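Local coordinates for protein carboxynorspermidine decarboxylase (Campylobacter jejuni subsp. jejuni 81116, PDB 3N29) that probably decarboxylates carboxynorspermidine to norspermidine, using pyridoxal-5'-phosphate as cofactor on a beta/alpha-barrel fold, at residues Lys217-Lys222 and Lys256-Lys261; Asp287-Glu290 and Ala296-Asp299. All coordinates share one frame; numbering follows the deposited sequence.

Contact 1. Residues Lys217-Lys222 and Lys256-Lys261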
ATOM      1  N   LYS A 217     -32.707  11.779  -5.482  1.00 12.57           N
ATOM      2  CA  LYS A 217     -34.048  11.259  -5.731  1.00 11.73           C
ATOM      3  C   LYS A 217     -34.346   9.996  -4.916  1.00 12.22           C
ATOM      4  O   LYS A 217     -35.454   9.888  -4.319  1.00 11.86           O
ATOM      5  CB  LYS A 217     -34.291  11.022  -7.215  1.00 11.79           C
ATOM      6  CG  LYS A 217     -34.278  12.318  -8.048  1.00 12.43           C
ATOM      7  CD  LYS A 217     -34.802  12.099  -9.483  1.00 14.98           C
ATOM      8  CE  LYS A 217     -34.333  13.238 -10.363  1.00 16.60           C
ATOM      9  NZ  LYS A 217     -34.955  13.368 -11.702  1.00 18.69           N
ATOM     10  N   VAL A 218     -33.382   9.056  -4.886  1.00 12.88           N
ATOM     11  CA  VAL A 218     -33.549   7.809  -4.142  1.00 13.21           C
ATOM     12  C   VAL A 218     -33.510   8.049  -2.620  1.00 13.24           C
ATOM     13  O   VAL A 218     -34.302   7.513  -1.855  1.00 14.77           O
ATOM     14  CB  VAL A 218     -32.506   6.755  -4.568  1.00 14.27           C
ATOM     15  CG1 VAL A 218     -32.696   5.450  -3.729  1.00 15.72           C
ATOM     16  CG2 VAL A 218     -32.615   6.488  -6.045  1.00 15.55           C
ATOM     17  N   PHE A 219     -32.613   8.900  -2.186  1.00 12.35           N
ATOM     18  CA  PHE A 219     -32.548   9.274  -0.769  1.00 11.87           C
ATOM     19  C   PHE A 219     -33.846   9.913  -0.248  1.00 12.02           C
ATOM     20  O   PHE A 219     -34.316   9.572   0.862  1.00 10.19           O
ATOM     21  CB  PHE A 219     -31.380  10.214  -0.594  1.00 10.52           C
ATOM     22  CG  PHE A 219     -31.208  10.743   0.812  1.00 12.85           C
ATOM     23  CD1 PHE A 219     -30.881   9.901   1.857  1.00 12.85           C
ATOM     24  CD2 PHE A 219     -31.332  12.108   1.069  1.00 15.47           C
ATOM     25  CE1 PHE A 219     -30.689  10.413   3.177  1.00 19.66           C
ATOM     26  CE2 PHE A 219     -31.136  12.635   2.365  1.00 19.65           C
ATOM     27  CZ  PHE A 219     -30.828  11.785   3.428  1.00 17.49           C
ATOM     28  N   GLU A 220     -34.425  10.852  -1.010  1.00 12.82           N
ATOM     29  CA  GLU A 220     -35.693  11.445  -0.573  1.00 13.54           C
ATOM     30  C   GLU A 220     -36.851  10.460  -0.614  1.00 14.74           C
ATOM     31  O   GLU A 220     -37.739  10.479   0.243  1.00 14.77           O
ATOM     32  CB  GLU A 220     -36.034  12.700  -1.401  1.00 14.63           C
ATOM     33  CG  GLU A 220     -34.972  13.752  -1.273  1.00 13.63           C
ATOM     34  CD  GLU A 220     -35.362  15.040  -2.003  1.00 15.93           C
ATOM     35  OE1 GLU A 220     -36.459  15.534  -1.734  1.00 17.62           O
ATOM     36  OE2 GLU A 220     -34.571  15.528  -2.824  1.00 21.36           O
ATOM     37  N   GLU A 221     -36.829   9.576  -1.597  1.00 15.49           N
ATOM     38  CA  GLU A 221     -37.894   8.609  -1.709  1.00 17.56           C
ATOM     39  C   GLU A 221     -37.853   7.677  -0.473  1.00 17.43           C
ATOM     40  O   GLU A 221     -38.885   7.473   0.159  1.00 17.83           O
ATOM     41  CB  GLU A 221     -37.770   7.853  -3.017  1.00 17.71           C
ATOM     42  CG  GLU A 221     -38.994   7.113  -3.433  1.00 23.13           C
ATOM     43  CD  GLU A 221     -38.635   5.751  -3.986  1.00 29.35           C
ATOM     44  OE1 GLU A 221     -38.917   5.493  -5.171  1.00 34.94           O
ATOM     45  OE2 GLU A 221     -38.032   4.948  -3.236  1.00 35.34           O
ATOM     46  N   LYS A 222     -36.680   7.173  -0.111  1.00 16.90           N
ATOM     47  CA  LYS A 222     -36.586   6.211   0.973  1.00 16.94           C
ATOM     48  C   LYS A 222     -36.513   6.796   2.397  1.00 15.99           C
ATOM     49  O   LYS A 222     -36.985   6.159   3.348  1.00 15.52           O
ATOM     50  CB  LYS A 222     -35.383   5.277   0.755  1.00 17.44           C
ATOM     51  CG  LYS A 222     -35.558   4.197  -0.307  1.00 21.54           C
ATOM     52  CD  LYS A 222     -34.165   3.479  -0.573  1.00 27.34           C
ATOM     53  CE  LYS A 222     -34.268   2.065  -1.220  1.00 30.27           C
ATOM     54  NZ  LYS A 222     -33.378   1.888  -2.435  1.00 31.86           N
ATOM     55  N   LYS A 256     -29.088  23.988  -3.027  1.00 18.38           N
ATOM     56  CA  LYS A 256     -29.977  25.096  -2.586  1.00 18.85           C
ATOM     57  C   LYS A 256     -31.469  24.648  -2.409  1.00 19.73           C
ATOM     58  O   LYS A 256     -32.131  24.942  -1.389  1.00 20.59           O
ATOM     59  CB  LYS A 256     -29.818  26.260  -3.567  1.00 19.81           C
ATOM     60  CG  LYS A 256     -30.763  27.381  -3.329  1.00 22.57           C
ATOM     61  CD  LYS A 256     -30.208  28.764  -3.785  1.00 27.41           C
ATOM     62  CE  LYS A 256     -30.948  29.851  -3.020  1.00 29.01           C
ATOM     63  NZ  LYS A 256     -30.419  31.231  -3.291  1.00 35.50           N
ATOM     64  N   ASN A 257     -32.013  23.961  -3.407  1.00 19.59           N
ATOM     65  CA  ASN A 257     -33.383  23.394  -3.306  1.00 19.32           C
ATOM     66  C   ASN A 257     -33.557  22.458  -2.110  1.00 19.08           C
ATOM     67  O   ASN A 257     -34.531  22.492  -1.386  1.00 18.13           O
ATOM     68  CB  ASN A 257     -33.713  22.688  -4.616  1.00 19.26           C
ATOM     69  CG  ASN A 257     -33.789  23.669  -5.749  1.00 21.69           C
ATOM     70  OD1 ASN A 257     -33.989  24.851  -5.510  1.00 22.19           O
ATOM     71  ND2 ASN A 257     -33.641  23.209  -6.965  1.00 22.34           N
ATOM     72  N   PHE A 258     -32.560  21.631  -1.865  1.00 17.33           N
ATOM     73  CA  PHE A 258     -32.719  20.614  -0.859  1.00 17.02           C
ATOM     74  C   PHE A 258     -32.768  21.311   0.490  1.00 17.01           C
ATOM     75  O   PHE A 258     -33.621  20.983   1.352  1.00 18.20           O
ATOM     76  CB  PHE A 258     -31.567  19.602  -0.941  1.00 15.29           C
ATOM     77  CG  PHE A 258     -31.748  18.423  -0.064  1.00 14.24           C
ATOM     78  CD1 PHE A 258     -32.281  17.245  -0.560  1.00 16.96           C
ATOM     79  CD2 PHE A 258     -31.396  18.475   1.263  1.00 18.73           C
ATOM     80  CE1 PHE A 258     -32.447  16.150   0.286  1.00 18.25           C
ATOM     81  CE2 PHE A 258     -31.564  17.371   2.096  1.00 14.08           C
ATOM     82  CZ  PHE A 258     -32.060  16.238   1.611  1.00 15.59           C
ATOM     83  N   SER A 259     -31.862  22.261   0.663  1.00 16.46           N
ATOM     84  CA  SER A 259     -31.731  23.050   1.860  1.00 17.97           C
ATOM     85  C   SER A 259     -33.059  23.735   2.219  1.00 19.26           C
ATOM     86  O   SER A 259     -33.523  23.672   3.382  1.00 20.58           O
ATOM     87  CB  SER A 259     -30.690  24.159   1.632  1.00 17.71           C
ATOM     88  OG  SER A 259     -30.518  24.835   2.852  1.00 18.62           O
ATOM     89  N   ASP A 260     -33.657  24.315   1.193  1.00 19.06           N
ATOM     90  CA  ASP A 260     -34.883  25.126   1.352  1.00 21.22           C
ATOM     91  C   ASP A 260     -36.073  24.217   1.657  1.00 20.95           C
ATOM     92  O   ASP A 260     -36.924  24.541   2.491  1.00 21.00           O
ATOM     93  CB  ASP A 260     -35.143  25.910   0.074  1.00 21.49           C
ATOM     94  CG  ASP A 260     -34.166  27.049  -0.112  1.00 24.47           C
ATOM     95  OD1 ASP A 260     -33.432  27.363   0.859  1.00 29.24           O
ATOM     96  OD2 ASP A 260     -34.079  27.608  -1.230  1.00 25.91           O
ATOM     97  N   LYS A 261     -36.118  23.086   0.968  1.00 20.51           N
ATOM     98  CA  LYS A 261     -37.260  22.181   1.039  1.00 21.05           C
ATOM     99  C   LYS A 261     -37.378  21.671   2.460  1.00 21.04           C
ATOM    100  O   LYS A 261     -38.472  21.641   3.041  1.00 19.75           O
ATOM    101  CB  LYS A 261     -37.057  21.030   0.052  1.00 21.56           C
ATOM    102  CG  LYS A 261     -38.204  20.034  -0.004  1.00 24.90           C
ATOM    103  CD  LYS A 261     -37.959  18.912  -0.999  1.00 26.51           C
ATOM    104  CE  LYS A 261     -39.109  17.920  -0.930  1.00 28.42           C
ATOM    105  NZ  LYS A 261     -38.939  16.808  -1.893  1.00 28.19           N
TER
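Glu220 and Lys261 form the salt bridge between two nearly parallel helices, whose segment axes run 15° apart at a closest distance of 13.3 Å. NZ of Lys261 donates to OE1 of Glu220 over 2.8 Å, arriving nearly along the C-O axis of that oxygen. The lysine chain is fully extended, with CG anti to the backbone N (chi1 -178°), and this lets it span the wide gap. OE1 also hydrogen-bonds to the hydroxyl of Tyr262, so two groups grip one carboxylate oxygen.

OE2 of Glu220 approaches the C-H edge of Phe258, 3.6 Å from CD1 and near the ring plane, where the slightly positive ring hydrogens probably favour the carboxylate; the two planes stand 87° apart. On the apolar side, CZ of Phe258 comes in plane to the edge of the Phe219 ring, 3.8 Å from CE2, the side chains crossing at about a right angle. Both phenylalanines also pack on Val233 of barrel strand 232-234.

Helices 209-223 and 248-262 follow barrel strands six and seven on the outer layer of the beta/alpha barrel. The apolar ring contact thus lies against the barrel wall, and Lys261 and Tyr262 share the carboxylate at the more exposed side, where solvent would probably weaken the ion pair.

Contact 2. Residues Asp287-Glu290 and Ala296-Asp299; sequences DIIE and AILD
Asp287 and Ile297 are joined by two backbone hydrogen bonds, one in each direction. The shorter runs from N of Ile297 to O of Asp287, 2.9 Å with 170° at the hydrogen. The return bond, from N of Asp287 to O of Ile297, is longer at 3.3 Å. A CA-H...O contact from CA of Ala296 reaches the same Asp287 O at 3.6 Å, giving that oxygen a second, weaker approach. The carboxylate of Asp287 takes no part in this pairing: its OD2 hydrogen-bonds to Ser140 of the second subunit.

The two bonds mark Asp287 and Ile297 as an antiparallel hydrogen-bonded pair, with CA atoms 5.2 Å apart. Ile288 and Ala296 form the adjoining non-hydrogen-bonded pair, their CA atoms closer at 4.4 Å. Both pairs belong to the beta hairpin of strands 279-290 and 294-298, in the mixed sheet of the sheet domain beside the beta/alpha barrel, and here the hairpin meets the second subunit.

Packing lies outside this backbone core. On the face carrying Ile288 and Ala296, CG1 of Ile288 stands 4.4 Å from CB of Ala296, and Leu364 touches both side chains. CG1 of Ile297, anti to the carbonyl carbon and beside the backbone N (chi1 -58°), carries CD1 across to 4.3 Å from CD1 of Ile289. Asn139 of the second subunit packs against Ile297, and Ser140 of that subunit against Ile289.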
ATOM      1  N   ASP A 287      18.605   4.309 -14.887  1.00  2.00           N
ATOM      2  CA  ASP A 287      19.255   3.436 -15.867  1.00  2.72           C
ATOM      3  C   ASP A 287      18.329   3.195 -17.036  1.00  2.00           C
ATOM      4  O   ASP A 287      17.156   3.324 -16.894  1.00  2.32           O
ATOM      5  CB  ASP A 287      19.643   2.108 -15.225  1.00  2.99           C
ATOM      6  CG  ASP A 287      20.794   1.347 -15.979  1.00  7.08           C
ATOM      7  OD1 ASP A 287      21.487   1.932 -16.817  1.00  7.33           O
ATOM      8  OD2 ASP A 287      20.945   0.174 -15.696  1.00  8.11           O
ATOM      9  N   ILE A 288      18.893   2.873 -18.181  1.00  2.72           N
ATOM     10  CA  ILE A 288      18.148   2.495 -19.346  1.00  2.95           C
ATOM     11  C   ILE A 288      18.730   1.181 -19.896  1.00  2.24           C
ATOM     12  O   ILE A 288      19.889   1.071 -20.135  1.00  2.30           O
ATOM     13  CB  ILE A 288      18.183   3.574 -20.407  1.00  2.73           C
ATOM     14  CG1 ILE A 288      17.569   4.866 -19.899  1.00  2.79           C
ATOM     15  CG2 ILE A 288      17.454   3.146 -21.595  1.00  2.79           C
ATOM     16  CD1 ILE A 288      17.535   5.878 -20.888  1.00  5.52           C
ATOM     17  N   ILE A 289      17.888   0.208 -20.075  1.00  3.00           N
ATOM     18  CA  ILE A 289      18.331  -1.066 -20.552  1.00  4.99           C
ATOM     19  C   ILE A 289      17.464  -1.520 -21.685  1.00  4.06           C
ATOM     20  O   ILE A 289      16.529  -0.895 -22.036  1.00  2.63           O
ATOM     21  CB  ILE A 289      18.401  -2.109 -19.472  1.00  4.93           C
ATOM     22  CG1 ILE A 289      17.018  -2.514 -19.057  1.00  7.23           C
ATOM     23  CG2 ILE A 289      19.173  -1.611 -18.303  1.00 10.01           C
ATOM     24  CD1 ILE A 289      16.968  -3.610 -18.195  1.00 15.66           C
ATOM     25  N   GLU A 290      17.864  -2.595 -22.299  1.00  5.27           N
ATOM     26  CA  GLU A 290      17.143  -3.143 -23.399  1.00  6.47           C
ATOM     27  C   GLU A 290      16.781  -4.618 -23.219  1.00  4.54           C
ATOM     28  O   GLU A 290      17.589  -5.401 -22.874  1.00  2.00           O
ATOM     29  CB  GLU A 290      17.984  -2.989 -24.647  1.00  6.92           C
ATOM     30  CG  GLU A 290      17.214  -3.237 -25.824  1.00 13.43           C
ATOM     31  CD  GLU A 290      18.031  -3.319 -27.027  1.00 15.13           C
ATOM     32  OE1 GLU A 290      18.794  -2.410 -27.285  1.00 24.95           O
ATOM     33  OE2 GLU A 290      17.887  -4.284 -27.742  1.00 24.55           O
ATOM     34  N   ALA A 296      13.321   2.135 -19.242  1.00  2.79           N
ATOM     35  CA  ALA A 296      13.878   3.105 -18.344  1.00  3.68           C
ATOM     36  C   ALA A 296      13.517   2.695 -16.936  1.00  3.29           C
ATOM     37  O   ALA A 296      12.387   2.475 -16.627  1.00  2.10           O
ATOM     38  CB  ALA A 296      13.330   4.434 -18.631  1.00  2.31           C
ATOM     39  N   ILE A 297      14.513   2.584 -16.098  1.00  2.00           N
ATOM     40  CA  ILE A 297      14.311   2.239 -14.700  1.00  2.00           C
ATOM     41  C   ILE A 297      14.418   3.541 -13.898  1.00  2.00           C
ATOM     42  O   ILE A 297      15.457   4.199 -13.927  1.00  2.00           O
ATOM     43  CB  ILE A 297      15.347   1.288 -14.258  1.00  2.00           C
ATOM     44  CG1 ILE A 297      15.280   0.024 -15.152  1.00  2.00           C
ATOM     45  CG2 ILE A 297      15.159   0.943 -12.775  1.00  2.23           C
ATOM     46  CD1 ILE A 297      16.274  -1.155 -14.763  1.00  3.12           C
ATOM     47  N   LEU A 298      13.361   3.874 -13.223  1.00  2.00           N
ATOM     48  CA  LEU A 298      13.251   5.129 -12.516  1.00  2.12           C
ATOM     49  C   LEU A 298      13.531   4.967 -11.033  1.00  4.21           C
ATOM     50  O   LEU A 298      13.471   3.833 -10.488  1.00  5.06           O
ATOM     51  CB  LEU A 298      11.887   5.728 -12.690  1.00  3.00           C
ATOM     52  CG  LEU A 298      11.380   5.720 -14.108  1.00  2.00           C
ATOM     53  CD1 LEU A 298      10.005   6.351 -14.145  1.00  2.81           C
ATOM     54  CD2 LEU A 298      12.415   6.322 -15.103  1.00  4.18           C
ATOM     55  N   ASP A 299      13.645   6.108 -10.315  1.00  4.35           N
ATOM     56  CA  ASP A 299      13.797   6.062  -8.839  1.00  5.78           C
ATOM     57  C   ASP A 299      12.493   6.177  -8.069  1.00  6.64           C
ATOM     58  O   ASP A 299      12.385   6.724  -6.937  1.00  6.49           O
ATOM     59  CB  ASP A 299      14.875   7.078  -8.365  1.00  6.20           C
ATOM     60  CG  ASP A 299      14.530   8.548  -8.679  1.00  5.16           C
ATOM     61  OD1 ASP A 299      13.483   8.802  -9.245  1.00  4.26           O
ATOM     62  OD2 ASP A 299      15.365   9.442  -8.338  1.00  9.18           O
TER

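How the contacts relate
Both segments of contact 1 precede those of contact 2 in sequence, and the centre of the chain falls between the two sites. Their centres are about 54 Å apart and their nearest atoms about 43 Å, so they do not touch. They share neither helix nor sheet: contact 1 joins helices 209-223 and 248-262 around the eight-stranded parallel barrel, whereas contact 2 joins two strands of the mixed sheet. Strand 265-268 completes the barrel between them in sequence. The helix pair has no neighbour from the second subunit, whereas the hairpin packs against it. Contact 1 thus belongs to the barrel's helical layer, contact 2 to the sheet domain where subunits meet; in this family active sites typically lie at such an interface.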